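Aminoglycoside N(3)-acetyltransferase (Streptomyces griseus, PDB 7LAP) transfers an acetyl group to the 3-amino group of aminoglycoside antibiotics, a modification by which enzymes of the antibiotic N-acetyltransferase family confer resistance. Local coordinates at residues Asn82-Tyr87 with Tyr207-Glu212; Ala197-Lys202 with Gly230-Ser235; Ala246-Ser251 with Arg282-His287. One frame throughout, in Å; residues are numbered along the deposited sequence.

Contact 1 of 3, residues Asn82-Tyr87 with Tyr207-Glu212; sequences NDAPPY and YEQPIE
Tyr87 lays its ring over one face of the Tyr207 ring in an offset stack, the planes only 7° apart and the centroids 4.3 Å from each other. The overlap is displaced: CE1 of Tyr87 lies 3.7 Å above the Tyr207 plane, over its centre, while CD1 of Tyr207 sits toward the rim of the Tyr87 ring. Tyr207 CB joins in with a CH-pi contact over the same Tyr87 ring. With Tyr207 CG between its own backbone N and carbonyl carbon (chi1 56°), the ring lies face-on to Tyr87.

Gln209 approaches the edge of Tyr87, its NE2 close to the ring plane and 3.8 Å from CE1, with amide and ring planes 41° apart. The same amide nitrogen lies 3.7 Å from Ala84 CB, a methyl small enough to leave the glutamine room. Farther along the strand, Pro85 CG meets Pro210 CD at 3.7 Å, the two rings reaching toward each other; these rigid apolar groups suit residues 82-87, which make no backbone hydrogen bond to residues 207-212.

No hydrogen bond crosses between the segments. Instead, Tyr87 OH and Gln209 NE2 each bond to a different carboxylate oxygen of Asp138. The contact therefore joins loop and hairpin by aromatic and proline surfaces, while one acid holds a polar end from each side; its charge, if it is ionised, would probably strengthen both bonds.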
ATOM      1  N   ASN B  82       7.528   5.804  -4.532  1.00 41.36           N
ATOM      2  CA  ASN B  82       6.463   5.876  -5.534  1.00 43.05           C
ATOM      3  C   ASN B  82       6.178   7.296  -5.973  1.00 42.71           C
ATOM      4  O   ASN B  82       5.821   7.529  -7.129  1.00 46.85           O
ATOM      5  CB  ASN B  82       5.159   5.268  -5.018  1.00 37.23           C
ATOM      6  CG  ASN B  82       4.204   4.960  -6.144  1.00 43.80           C
ATOM      7  OD1 ASN B  82       4.427   4.026  -6.911  1.00 45.13           O
ATOM      8  ND2 ASN B  82       3.166   5.776  -6.292  1.00 47.85           N
ATOM      9  N   ASP B  83       6.287   8.256  -5.072  1.00 42.70           N
ATOM     10  CA  ASP B  83       5.839   9.614  -5.367  1.00 43.96           C
ATOM     11  C   ASP B  83       7.004  10.589  -5.507  1.00 45.36           C
ATOM     12  O   ASP B  83       6.871  11.769  -5.182  1.00 44.94           O
ATOM     13  CB  ASP B  83       4.866  10.049  -4.280  1.00 46.07           C
ATOM     14  CG  ASP B  83       3.706   9.069  -4.179  1.00 53.74           C
ATOM     15  OD1 ASP B  83       3.033   8.921  -5.196  1.00 55.32           O
ATOM     16  OD2 ASP B  83       3.539   8.377  -3.153  1.00 55.63           O
ATOM     17  N   ALA B  84       8.146  10.102  -5.994  1.00 48.30           N
ATOM     18  CA  ALA B  84       9.277  10.977  -6.292  1.00 52.24           C
ATOM     19  C   ALA B  84       8.925  11.904  -7.447  1.00 51.40           C
ATOM     20  O   ALA B  84       8.115  11.550  -8.294  1.00 53.10           O
ATOM     21  CB  ALA B  84      10.496  10.142  -6.664  1.00 53.12           C
ATOM     22  N   PRO B  85       9.511  13.101  -7.507  1.00 53.65           N
ATOM     23  CA  PRO B  85       9.377  13.905  -8.711  1.00 53.60           C
ATOM     24  C   PRO B  85       9.996  13.166  -9.882  1.00 61.31           C
ATOM     25  O   PRO B  85      10.998  12.458  -9.713  1.00 62.17           O
ATOM     26  CB  PRO B  85      10.155  15.195  -8.380  1.00 51.47           C
ATOM     27  CG  PRO B  85      11.175  14.766  -7.389  1.00 51.10           C
ATOM     28  CD  PRO B  85      10.458  13.710  -6.546  1.00 51.09           C
ATOM     29  N   PRO B  86       9.406  13.256 -11.068  1.00 65.32           N
ATOM     30  CA  PRO B  86       9.984  12.558 -12.226  1.00 69.69           C
ATOM     31  C   PRO B  86      11.385  13.077 -12.539  1.00 67.95           C
ATOM     32  O   PRO B  86      11.706  14.235 -12.273  1.00 63.19           O
ATOM     33  CB  PRO B  86       9.002  12.879 -13.358  1.00 73.91           C
ATOM     34  CG  PRO B  86       8.354  14.190 -12.938  1.00 73.25           C
ATOM     35  CD  PRO B  86       8.270  14.118 -11.429  1.00 70.49           C
ATOM     36  N   TYR B  87      12.233  12.186 -13.080  1.00 69.23           N
ATOM     37  CA  TYR B  87      13.595  12.576 -13.446  1.00 71.63           C
ATOM     38  C   TYR B  87      13.593  13.797 -14.346  1.00 75.06           C
ATOM     39  O   TYR B  87      14.419  14.702 -14.186  1.00 73.67           O
ATOM     40  CB  TYR B  87      14.307  11.442 -14.176  1.00 71.39           C
ATOM     41  CG  TYR B  87      14.821  10.314 -13.319  1.00 73.11           C
ATOM     42  CD1 TYR B  87      14.602  10.279 -11.948  1.00 70.20           C
ATOM     43  CD2 TYR B  87      15.524   9.264 -13.902  1.00 78.59           C
ATOM     44  CE1 TYR B  87      15.080   9.222 -11.176  1.00 73.13           C
ATOM     45  CE2 TYR B  87      15.996   8.210 -13.154  1.00 79.43           C
ATOM     46  CZ  TYR B  87      15.776   8.187 -11.791  1.00 79.05           C
ATOM     47  OH  TYR B  87      16.269   7.116 -11.068  1.00 79.18           O
ATOM     48  N   TYR B 207      19.826  13.364 -11.871  1.00 66.55           N
ATOM     49  CA  TYR B 207      18.492  13.841 -11.542  1.00 64.04           C
ATOM     50  C   TYR B 207      18.580  14.556 -10.204  1.00 66.49           C
ATOM     51  O   TYR B 207      19.598  14.495  -9.508  1.00 66.67           O
ATOM     52  CB  TYR B 207      17.463  12.689 -11.523  1.00 61.99           C
ATOM     53  CG  TYR B 207      17.865  11.597 -10.577  1.00 63.04           C
ATOM     54  CD1 TYR B 207      18.691  10.559 -10.995  1.00 64.27           C
ATOM     55  CD2 TYR B 207      17.463  11.628  -9.242  1.00 63.19           C
ATOM     56  CE1 TYR B 207      19.086   9.568 -10.111  1.00 62.15           C
ATOM     57  CE2 TYR B 207      17.847  10.649  -8.359  1.00 61.93           C
ATOM     58  CZ  TYR B 207      18.651   9.622  -8.799  1.00 60.27           C
ATOM     59  OH  TYR B 207      19.041   8.671  -7.907  1.00 56.05           O
ATOM     60  N   GLU B 208      17.525  15.257  -9.850  1.00 65.88           N
ATOM     61  CA  GLU B 208      17.473  15.893  -8.548  1.00 67.69           C
ATOM     62  C   GLU B 208      16.272  15.364  -7.795  1.00 65.18           C
ATOM     63  O   GLU B 208      15.277  14.978  -8.395  1.00 62.77           O
ATOM     64  CB  GLU B 208      17.394  17.398  -8.669  1.00 72.03           C
ATOM     65  CG  GLU B 208      18.436  17.931  -9.605  1.00 78.20           C
ATOM     66  CD  GLU B 208      18.170  19.355  -9.981  1.00 85.67           C
ATOM     67  OE1 GLU B 208      18.097  20.194  -9.063  1.00 86.75           O
ATOM     68  OE2 GLU B 208      18.017  19.629 -11.189  1.00 90.46           O
ATOM     69  N   GLN B 209      16.382  15.319  -6.475  1.00 65.19           N
ATOM     70  CA  GLN B 209      15.263  14.852  -5.677  1.00 60.71           C
ATOM     71  C   GLN B 209      15.379  15.504  -4.315  1.00 61.92           C
ATOM     72  O   GLN B 209      16.496  15.764  -3.847  1.00 58.02           O
ATOM     73  CB  GLN B 209      15.244  13.321  -5.565  1.00 56.48           C
ATOM     74  CG  GLN B 209      14.373  12.657  -6.663  1.00 59.69           C
ATOM     75  CD  GLN B 209      14.486  11.162  -6.664  1.00 63.46           C
ATOM     76  OE1 GLN B 209      14.954  10.572  -5.697  1.00 69.40           O
ATOM     77  NE2 GLN B 209      14.045  10.531  -7.739  1.00 63.25           N
ATOM     78  N   PRO B 210      14.255  15.831  -3.684  1.00 61.71           N
ATOM     79  CA  PRO B 210      14.302  16.485  -2.375  1.00 60.20           C
ATOM     80  C   PRO B 210      14.517  15.456  -1.275  1.00 64.32           C
ATOM     81  O   PRO B 210      13.815  14.439  -1.201  1.00 55.22           O
ATOM     82  CB  PRO B 210      12.928  17.152  -2.265  1.00 62.56           C
ATOM     83  CG  PRO B 210      12.042  16.298  -3.112  1.00 60.90           C
ATOM     84  CD  PRO B 210      12.883  15.742  -4.226  1.00 61.05           C
ATOM     85  N   ILE B 211      15.501  15.732  -0.418  1.00 59.74           N
ATOM     86  CA  ILE B 211      15.741  14.960   0.789  1.00 61.40           C
ATOM     87  C   ILE B 211      15.706  15.898   2.000  1.00 65.99           C
ATOM     88  O   ILE B 211      15.612  17.121   1.884  1.00 61.92           O
ATOM     89  CB  ILE B 211      17.068  14.172   0.731  1.00 60.74           C
ATOM     90  CG1 ILE B 211      18.250  15.110   0.515  1.00 59.77           C
ATOM     91  CG2 ILE B 211      17.023  13.146  -0.394  1.00 54.37           C
ATOM     92  CD1 ILE B 211      19.563  14.637   1.145  1.00 61.40           C
ATOM     93  N   GLU B 212      15.740  15.281   3.168  1.00 65.67           N
ATOM     94  CA  GLU B 212      15.672  15.957   4.449  1.00 75.24           C
ATOM     95  C   GLU B 212      16.979  15.674   5.187  1.00 80.34           C
ATOM     96  O   GLU B 212      17.257  14.521   5.542  1.00 79.56           O
ATOM     97  CB  GLU B 212      14.454  15.465   5.226  1.00 79.77           C
ATOM     98  CG  GLU B 212      14.478  15.795   6.689  1.00 89.71           C
ATOM     99  CD  GLU B 212      13.087  15.962   7.247  1.00 96.70           C
ATOM    100  OE1 GLU B 212      12.187  16.389   6.481  1.00 97.90           O
ATOM    101  OE2 GLU B 212      12.895  15.675   8.449  1.00 99.84           O
TER

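Contact 2 of 3, residues Ala197-Lys202 with Gly230-Ser235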
ATOM      1  N   ALA B 197      30.537  -3.292 -13.889  1.00 61.69           N
ATOM      2  CA  ALA B 197      31.000  -3.799 -15.173  1.00 63.60           C
ATOM      3  C   ALA B 197      31.698  -2.713 -15.973  1.00 68.26           C
ATOM      4  O   ALA B 197      31.247  -1.562 -16.018  1.00 69.20           O
ATOM      5  CB  ALA B 197      29.837  -4.373 -15.981  1.00 60.41           C
ATOM      6  N   GLN B 198      32.804  -3.092 -16.617  1.00 70.60           N
ATOM      7  CA  GLN B 198      33.593  -2.183 -17.436  1.00 76.74           C
ATOM      8  C   GLN B 198      33.440  -2.561 -18.902  1.00 78.29           C
ATOM      9  O   GLN B 198      33.873  -3.639 -19.320  1.00 80.42           O
ATOM     10  CB  GLN B 198      35.067  -2.193 -17.018  1.00 83.34           C
ATOM     11  CG  GLN B 198      35.333  -1.480 -15.689  1.00 87.84           C
ATOM     12  CD  GLN B 198      34.538  -0.177 -15.552  1.00 93.53           C
ATOM     13  OE1 GLN B 198      33.836   0.039 -14.553  1.00 95.16           O
ATOM     14  NE2 GLN B 198      34.634   0.687 -16.564  1.00 95.39           N
ATOM     15  N   ALA B 199      32.840  -1.666 -19.678  1.00 79.97           N
ATOM     16  CA  ALA B 199      32.601  -1.891 -21.095  1.00 84.30           C
ATOM     17  C   ALA B 199      32.232  -0.558 -21.716  1.00 89.40           C
ATOM     18  O   ALA B 199      31.685   0.308 -21.024  1.00 86.68           O
ATOM     19  CB  ALA B 199      31.482  -2.923 -21.314  1.00 82.18           C
ATOM     20  N   PRO B 200      32.512  -0.356 -23.001  1.00100.89           N
ATOM     21  CA  PRO B 200      32.214   0.941 -23.618  1.00103.43           C
ATOM     22  C   PRO B 200      30.715   1.172 -23.735  1.00 99.93           C
ATOM     23  O   PRO B 200      29.921   0.234 -23.845  1.00 96.42           O
ATOM     24  CB  PRO B 200      32.867   0.829 -25.001  1.00109.17           C
ATOM     25  CG  PRO B 200      32.816  -0.633 -25.306  1.00110.15           C
ATOM     26  CD  PRO B 200      33.042  -1.324 -23.983  1.00106.27           C
ATOM     27  N   GLY B 201      30.336   2.446 -23.707  1.00 97.04           N
ATOM     28  CA  GLY B 201      28.948   2.823 -23.867  1.00 93.27           C
ATOM     29  C   GLY B 201      28.119   2.806 -22.605  1.00 85.25           C
ATOM     30  O   GLY B 201      26.898   2.643 -22.689  1.00 84.15           O
ATOM     31  N   LYS B 202      28.734   2.982 -21.440  1.00 80.23           N
ATOM     32  CA  LYS B 202      27.998   2.918 -20.185  1.00 75.11           C
ATOM     33  C   LYS B 202      27.112   4.152 -20.021  1.00 78.33           C
ATOM     34  O   LYS B 202      27.555   5.282 -20.246  1.00 80.52           O
ATOM     35  CB  LYS B 202      28.965   2.793 -19.012  1.00 67.87           C
ATOM     36  CG  LYS B 202      28.327   2.240 -17.737  1.00 64.22           C
ATOM     37  CD  LYS B 202      29.414   1.864 -16.766  1.00 64.37           C
ATOM     38  CE  LYS B 202      28.852   1.236 -15.550  1.00 61.26           C
ATOM     39  NZ  LYS B 202      29.903   0.517 -14.795  1.00 62.48           N
ATOM     40  N   GLY B 230      18.683   0.457 -18.776  1.00 75.76           N
ATOM     41  CA  GLY B 230      19.880  -0.348 -18.900  1.00 71.04           C
ATOM     42  C   GLY B 230      21.136   0.488 -18.905  1.00 67.92           C
ATOM     43  O   GLY B 230      21.190   1.552 -19.535  1.00 69.84           O
ATOM     44  N   ALA B 231      22.158   0.019 -18.194  1.00 67.07           N
ATOM     45  CA  ALA B 231      23.407   0.765 -18.127  1.00 72.38           C
ATOM     46  C   ALA B 231      24.218   0.676 -19.416  1.00 74.86           C
ATOM     47  O   ALA B 231      25.210   1.398 -19.570  1.00 79.29           O
ATOM     48  CB  ALA B 231      24.223   0.266 -16.935  1.00 72.50           C
ATOM     49  N   PHE B 232      23.826  -0.180 -20.351  1.00 74.98           N
ATOM     50  CA  PHE B 232      24.497  -0.265 -21.638  1.00 75.84           C
ATOM     51  C   PHE B 232      23.444  -0.382 -22.720  1.00 78.97           C
ATOM     52  O   PHE B 232      22.250  -0.535 -22.442  1.00 79.40           O
ATOM     53  CB  PHE B 232      25.449  -1.463 -21.708  1.00 71.09           C
ATOM     54  CG  PHE B 232      26.483  -1.473 -20.627  1.00 70.56           C
ATOM     55  CD1 PHE B 232      26.197  -2.015 -19.386  1.00 68.69           C
ATOM     56  CD2 PHE B 232      27.735  -0.930 -20.845  1.00 72.76           C
ATOM     57  CE1 PHE B 232      27.142  -2.007 -18.376  1.00 69.90           C
ATOM     58  CE2 PHE B 232      28.682  -0.925 -19.839  1.00 72.72           C
ATOM     59  CZ  PHE B 232      28.386  -1.461 -18.608  1.00 70.08           C
ATOM     60  N   ASP B 233      23.879  -0.315 -23.966  1.00 82.12           N
ATOM     61  CA  ASP B 233      23.027  -0.781 -25.045  1.00 87.87           C
ATOM     62  C   ASP B 233      23.285  -2.272 -25.187  1.00 88.26           C
ATOM     63  O   ASP B 233      24.374  -2.689 -25.600  1.00 91.95           O
ATOM     64  CB  ASP B 233      23.272  -0.044 -26.358  1.00 92.12           C
ATOM     65  CG  ASP B 233      22.254  -0.424 -27.407  1.00 97.19           C
ATOM     66  OD1 ASP B 233      21.502  -1.395 -27.176  1.00 97.36           O
ATOM     67  OD2 ASP B 233      22.173   0.256 -28.447  1.00102.72           O
ATOM     68  N   TYR B 234      22.291  -3.064 -24.824  1.00 83.29           N
ATOM     69  CA  TYR B 234      22.334  -4.506 -24.970  1.00 80.47           C
ATOM     70  C   TYR B 234      21.812  -4.984 -26.323  1.00 82.59           C
ATOM     71  O   TYR B 234      21.489  -6.167 -26.461  1.00 81.61           O
ATOM     72  CB  TYR B 234      21.527  -5.139 -23.852  1.00 74.74           C
ATOM     73  CG  TYR B 234      22.008  -4.816 -22.461  1.00 70.23           C
ATOM     74  CD1 TYR B 234      23.094  -5.482 -21.916  1.00 68.87           C
ATOM     75  CD2 TYR B 234      21.355  -3.872 -21.678  1.00 67.39           C
ATOM     76  CE1 TYR B 234      23.520  -5.215 -20.637  1.00 68.62           C
ATOM     77  CE2 TYR B 234      21.764  -3.606 -20.398  1.00 67.03           C
ATOM     78  CZ  TYR B 234      22.851  -4.277 -19.878  1.00 68.89           C
ATOM     79  OH  TYR B 234      23.276  -4.013 -18.592  1.00 69.21           O
ATOM     80  N   SER B 235      21.722  -4.083 -27.310  1.00 87.25           N
ATOM     81  CA  SER B 235      21.205  -4.403 -28.641  1.00 90.84           C
ATOM     82  C   SER B 235      21.874  -5.617 -29.269  1.00 92.93           C
ATOM     83  O   SER B 235      21.216  -6.454 -29.891  1.00 94.11           O
ATOM     84  CB  SER B 235      21.399  -3.205 -29.563  1.00 94.20           C
ATOM     85  OG  SER B 235      22.764  -3.129 -29.955  1.00 98.74           O
TER
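Ala197, the first residue to leave helical geometry after helix 189-196, begins a loop that curves along the edge of the Phe232 ring; the two loops meet beside the base of the antiparallel hairpin formed by strands 204-213 and 216-225. The methyl of Ala197 points toward the ring, CB standing 4.2 Å from Phe232 CZ, and its carbonyl O lies at the ring edge, near the plane. Ala199 comes closer: its CB is 3.7 Å from Phe232 CE2, and its O is also at the edge. Alanine suits both places because a methyl fills the space beside the ring without pushing the loop away. Pro200 turns its side chain away and contributes its carbonyl O, a third oxygen at the rim. Carbonyl oxygens there face the slightly positive ring hydrogens, which is probably mildly favourable. Gly201 follows with a positive phi of 85°, where a side chain would collide with the preceding carbonyl O.

Lys202 closes the curve. With CG anti to the backbone N (chi1 -160°) and the rest extended, the methylenes run obliquely across the Phe232 ring, CG 3.8 Å from CZ, and the chain carries NZ to the end of helix 189-196. There NZ donates to Ala197 O at 2.8 Å and also bonds Glu194 O; the positive charge probably interacts favourably with the carbonyl-rich C-terminal end of the helix, where Glu194 O lies. Ile284 and Leu288 of helix 273-289 also touch the Phe232 side chain. At the backbone, Lys202 CA makes a CA-H...O contact of 3.2 Å with Ala231 O.

Contact 3 of 3, residues Ala246-Ser251 with Arg282-His287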
ATOM      1  N   ALA B 246      16.636 -10.645 -17.835  1.00 55.13           N
ATOM      2  CA  ALA B 246      16.051 -11.968 -18.013  1.00 51.75           C
ATOM      3  C   ALA B 246      17.012 -12.885 -18.754  1.00 59.16           C
ATOM      4  O   ALA B 246      17.126 -14.072 -18.429  1.00 58.80           O
ATOM      5  CB  ALA B 246      14.720 -11.863 -18.757  1.00 52.65           C
ATOM      6  N   VAL B 247      17.718 -12.347 -19.752  1.00 56.91           N
ATOM      7  CA  VAL B 247      18.694 -13.149 -20.488  1.00 59.49           C
ATOM      8  C   VAL B 247      19.877 -13.515 -19.594  1.00 56.91           C
ATOM      9  O   VAL B 247      20.318 -14.669 -19.574  1.00 60.28           O
ATOM     10  CB  VAL B 247      19.138 -12.404 -21.760  1.00 60.30           C
ATOM     11  CG1 VAL B 247      20.223 -13.194 -22.502  1.00 62.36           C
ATOM     12  CG2 VAL B 247      17.948 -12.131 -22.643  1.00 60.34           C
ATOM     13  N   ILE B 248      20.386 -12.554 -18.819  1.00 55.14           N
ATOM     14  CA  ILE B 248      21.515 -12.826 -17.926  1.00 55.29           C
ATOM     15  C   ILE B 248      21.152 -13.911 -16.907  1.00 54.03           C
ATOM     16  O   ILE B 248      21.910 -14.866 -16.691  1.00 53.16           O
ATOM     17  CB  ILE B 248      21.970 -11.524 -17.234  1.00 57.73           C
ATOM     18  CG1 ILE B 248      22.370 -10.460 -18.258  1.00 59.17           C
ATOM     19  CG2 ILE B 248      23.138 -11.781 -16.284  1.00 54.82           C
ATOM     20  CD1 ILE B 248      22.895  -9.184 -17.617  1.00 55.24           C
ATOM     21  N   VAL B 249      19.989 -13.778 -16.258  1.00 49.71           N
ATOM     22  CA  VAL B 249      19.591 -14.752 -15.243  1.00 53.91           C
ATOM     23  C   VAL B 249      19.345 -16.118 -15.870  1.00 53.30           C
ATOM     24  O   VAL B 249      19.660 -17.159 -15.268  1.00 51.39           O
ATOM     25  CB  VAL B 249      18.356 -14.256 -14.463  1.00 50.91           C
ATOM     26  CG1 VAL B 249      17.831 -15.351 -13.532  1.00 48.18           C
ATOM     27  CG2 VAL B 249      18.707 -13.012 -13.658  1.00 47.81           C
ATOM     28  N   GLY B 250      18.782 -16.139 -17.080  1.00 54.03           N
ATOM     29  CA  GLY B 250      18.613 -17.406 -17.769  1.00 52.44           C
ATOM     30  C   GLY B 250      19.935 -18.102 -18.042  1.00 57.84           C
ATOM     31  O   GLY B 250      20.065 -19.317 -17.853  1.00 57.88           O
ATOM     32  N   SER B 251      20.943 -17.339 -18.484  1.00 61.34           N
ATOM     33  CA  SER B 251      22.273 -17.912 -18.682  1.00 63.87           C
ATOM     34  C   SER B 251      22.895 -18.312 -17.356  1.00 62.92           C
ATOM     35  O   SER B 251      23.584 -19.334 -17.262  1.00 64.70           O
ATOM     36  CB  SER B 251      23.199 -16.918 -19.384  1.00 69.51           C
ATOM     37  OG  SER B 251      22.578 -16.361 -20.518  1.00 77.31           O
ATOM     38  N   ARG B 282      30.756 -10.597 -15.584  1.00 64.95           N
ATOM     39  CA  ARG B 282      31.478 -11.283 -16.646  1.00 70.07           C
ATOM     40  C   ARG B 282      30.619 -11.405 -17.900  1.00 70.24           C
ATOM     41  O   ARG B 282      31.117 -11.284 -19.025  1.00 71.10           O
ATOM     42  CB  ARG B 282      31.945 -12.658 -16.170  1.00 71.78           C
ATOM     43  CG  ARG B 282      32.603 -13.490 -17.267  1.00 80.81           C
ATOM     44  CD  ARG B 282      33.456 -14.589 -16.668  1.00 90.62           C
ATOM     45  NE  ARG B 282      32.674 -15.289 -15.657  1.00 97.85           N
ATOM     46  CZ  ARG B 282      31.788 -16.246 -15.926  1.00101.98           C
ATOM     47  NH1 ARG B 282      31.599 -16.651 -17.182  1.00105.98           N
ATOM     48  NH2 ARG B 282      31.100 -16.808 -14.936  1.00 98.99           N
ATOM     49  N   TRP B 283      29.318 -11.616 -17.726  1.00 69.25           N
ATOM     50  CA  TRP B 283      28.424 -11.631 -18.878  1.00 68.32           C
ATOM     51  C   TRP B 283      28.466 -10.295 -19.611  1.00 67.13           C
ATOM     52  O   TRP B 283      28.620 -10.246 -20.835  1.00 67.64           O
ATOM     53  CB  TRP B 283      27.004 -11.961 -18.423  1.00 65.95           C
ATOM     54  CG  TRP B 283      26.065 -12.237 -19.562  1.00 68.02           C
ATOM     55  CD1 TRP B 283      25.729 -13.457 -20.077  1.00 67.78           C
ATOM     56  CD2 TRP B 283      25.349 -11.262 -20.328  1.00 67.61           C
ATOM     57  NE1 TRP B 283      24.850 -13.298 -21.123  1.00 69.66           N
ATOM     58  CE2 TRP B 283      24.597 -11.960 -21.292  1.00 69.02           C
ATOM     59  CE3 TRP B 283      25.267  -9.865 -20.287  1.00 66.01           C
ATOM     60  CZ2 TRP B 283      23.779 -11.310 -22.214  1.00 70.64           C
ATOM     61  CZ3 TRP B 283      24.454  -9.220 -21.195  1.00 66.49           C
ATOM     62  CH2 TRP B 283      23.717  -9.943 -22.146  1.00 68.49           C
ATOM     63  N   ILE B 284      28.350  -9.196 -18.867  1.00 65.30           N
ATOM     64  CA  ILE B 284      28.286  -7.881 -19.492  1.00 64.01           C
ATOM     65  C   ILE B 284      29.605  -7.538 -20.159  1.00 69.22           C
ATOM     66  O   ILE B 284      29.635  -6.992 -21.267  1.00 75.17           O
ATOM     67  CB  ILE B 284      27.889  -6.821 -18.450  1.00 59.84           C
ATOM     68  CG1 ILE B 284      26.458  -7.070 -17.972  1.00 56.57           C
ATOM     69  CG2 ILE B 284      28.065  -5.426 -19.031  1.00 59.81           C
ATOM     70  CD1 ILE B 284      26.049  -6.171 -16.820  1.00 56.33           C
ATOM     71  N   GLU B 285      30.719  -7.854 -19.500  1.00 68.58           N
ATOM     72  CA  GLU B 285      32.013  -7.487 -20.055  1.00 71.25           C
ATOM     73  C   GLU B 285      32.364  -8.337 -21.265  1.00 77.94           C
ATOM     74  O   GLU B 285      32.992  -7.843 -22.213  1.00 79.25           O
ATOM     75  CB  GLU B 285      33.076  -7.596 -18.971  1.00 71.22           C
ATOM     76  CG  GLU B 285      32.888  -6.512 -17.915  1.00 72.38           C
ATOM     77  CD  GLU B 285      33.903  -6.582 -16.802  1.00 75.50           C
ATOM     78  OE1 GLU B 285      34.540  -7.648 -16.657  1.00 78.57           O
ATOM     79  OE2 GLU B 285      34.068  -5.569 -16.073  1.00 74.10           O
ATOM     80  N   GLU B 286      31.952  -9.604 -21.271  1.00 79.66           N
ATOM     81  CA  GLU B 286      32.284 -10.431 -22.424  1.00 83.56           C
ATOM     82  C   GLU B 286      31.394 -10.107 -23.615  1.00 83.90           C
ATOM     83  O   GLU B 286      31.885  -9.998 -24.740  1.00 88.15           O
ATOM     84  CB  GLU B 286      32.209 -11.912 -22.057  1.00 85.95           C
ATOM     85  CG  GLU B 286      33.320 -12.301 -21.097  1.00 92.40           C
ATOM     86  CD  GLU B 286      33.253 -13.746 -20.635  1.00 97.35           C
ATOM     87  OE1 GLU B 286      32.179 -14.379 -20.758  1.00 97.55           O
ATOM     88  OE2 GLU B 286      34.287 -14.243 -20.132  1.00100.66           O
ATOM     89  N   HIS B 287      30.098  -9.900 -23.392  1.00 80.62           N
ATOM     90  CA  HIS B 287      29.235  -9.581 -24.523  1.00 83.23           C
ATOM     91  C   HIS B 287      29.479  -8.170 -25.057  1.00 87.23           C
ATOM     92  O   HIS B 287      29.328  -7.935 -26.261  1.00 90.19           O
ATOM     93  CB  HIS B 287      27.771  -9.771 -24.133  1.00 80.38           C
ATOM     94  CG  HIS B 287      27.347 -11.207 -24.095  1.00 82.85           C
ATOM     95  ND1 HIS B 287      27.743 -12.076 -23.099  1.00 82.87           N
ATOM     96  CD2 HIS B 287      26.583 -11.935 -24.946  1.00 82.67           C
ATOM     97  CE1 HIS B 287      27.231 -13.274 -23.332  1.00 81.60           C
ATOM     98  NE2 HIS B 287      26.521 -13.214 -24.444  1.00 81.39           N
TER
HETATM   99  O   HOH W   1      24.405 -15.681 -22.916  1.00 82.82           O
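Trp283 is the large projection of helix 273-289, and Ile248 of helix 244-254 is the knuckle that presses on it. Ile248 CG1 stands over one face of the indole, 3.7 Å from the centroid of the six-membered ring and 15° off its normal, a CH-pi contact over that ring, toward the rim of the indole as a whole. CD1 extends the same ridge across the benzo side, 3.6 Å from Trp283 CE3, then passes on to meet Ile284 CG1. The CG1-CD1 arm of Ile248 thus fits between the indole and Ile284. Val247 adds a smaller bump, its CG1 lying 4.0 Å from Trp283 CZ2, with the two side chains crossing at about a right angle.

The other indole face is occupied from its own helix: His287 ND1 lies above it and donates to Trp283 O at 3.0 Å. That carbonyl also receives His287 N, from the opposite face of its plane, so the imidazole is held against the indole and the tryptophan is sandwiched between histidine and isoleucine. Its CG is anti to the backbone N (chi1 -170°), which carries the ring out toward helix 244-254.

Serine suits the polar margin. Ser251 OG donates to Val247 O, one turn back, and accepts from a water 3.1 Å away; the water in turn accepts from Trp283 NE1, bridging a pair too far apart to bond directly.

The axes of the two short helix segments come within 11.2 Å, their N-to-C directions at 111°, and a bulky aromatic spans the gap: a wide, steep helix-helix crossing between the helices that flank strands 259-263 and 266-272 in sequence.

Contacts 2 and 3 are neighbours, their centres about 12 Å apart. Helix 273-289, which supplies one side of contact 3, also packs on contact 2: Ile284 lies against Phe232 and Ala197, and Glu285 accepts from Gln198 N. Contact 1 lies apart, about 25 Å from contact 2 and about 31 Å from contact 3, centre to centre, although strand 204-213 follows closely on the loop of contact 2. Contact 3 is the buried one, helix on helix; the others are partly buried, and contact 2 has the more exposed margin. Aromatic surfaces dominate all three, differently met: by another aromatic in contact 1, by carbonyl rims and methylenes in contact 2, by isoleucine in contact 3. Only contact 1 borders the second subunit, including a salt bridge from Asp83 to Arg120 of the second subunit.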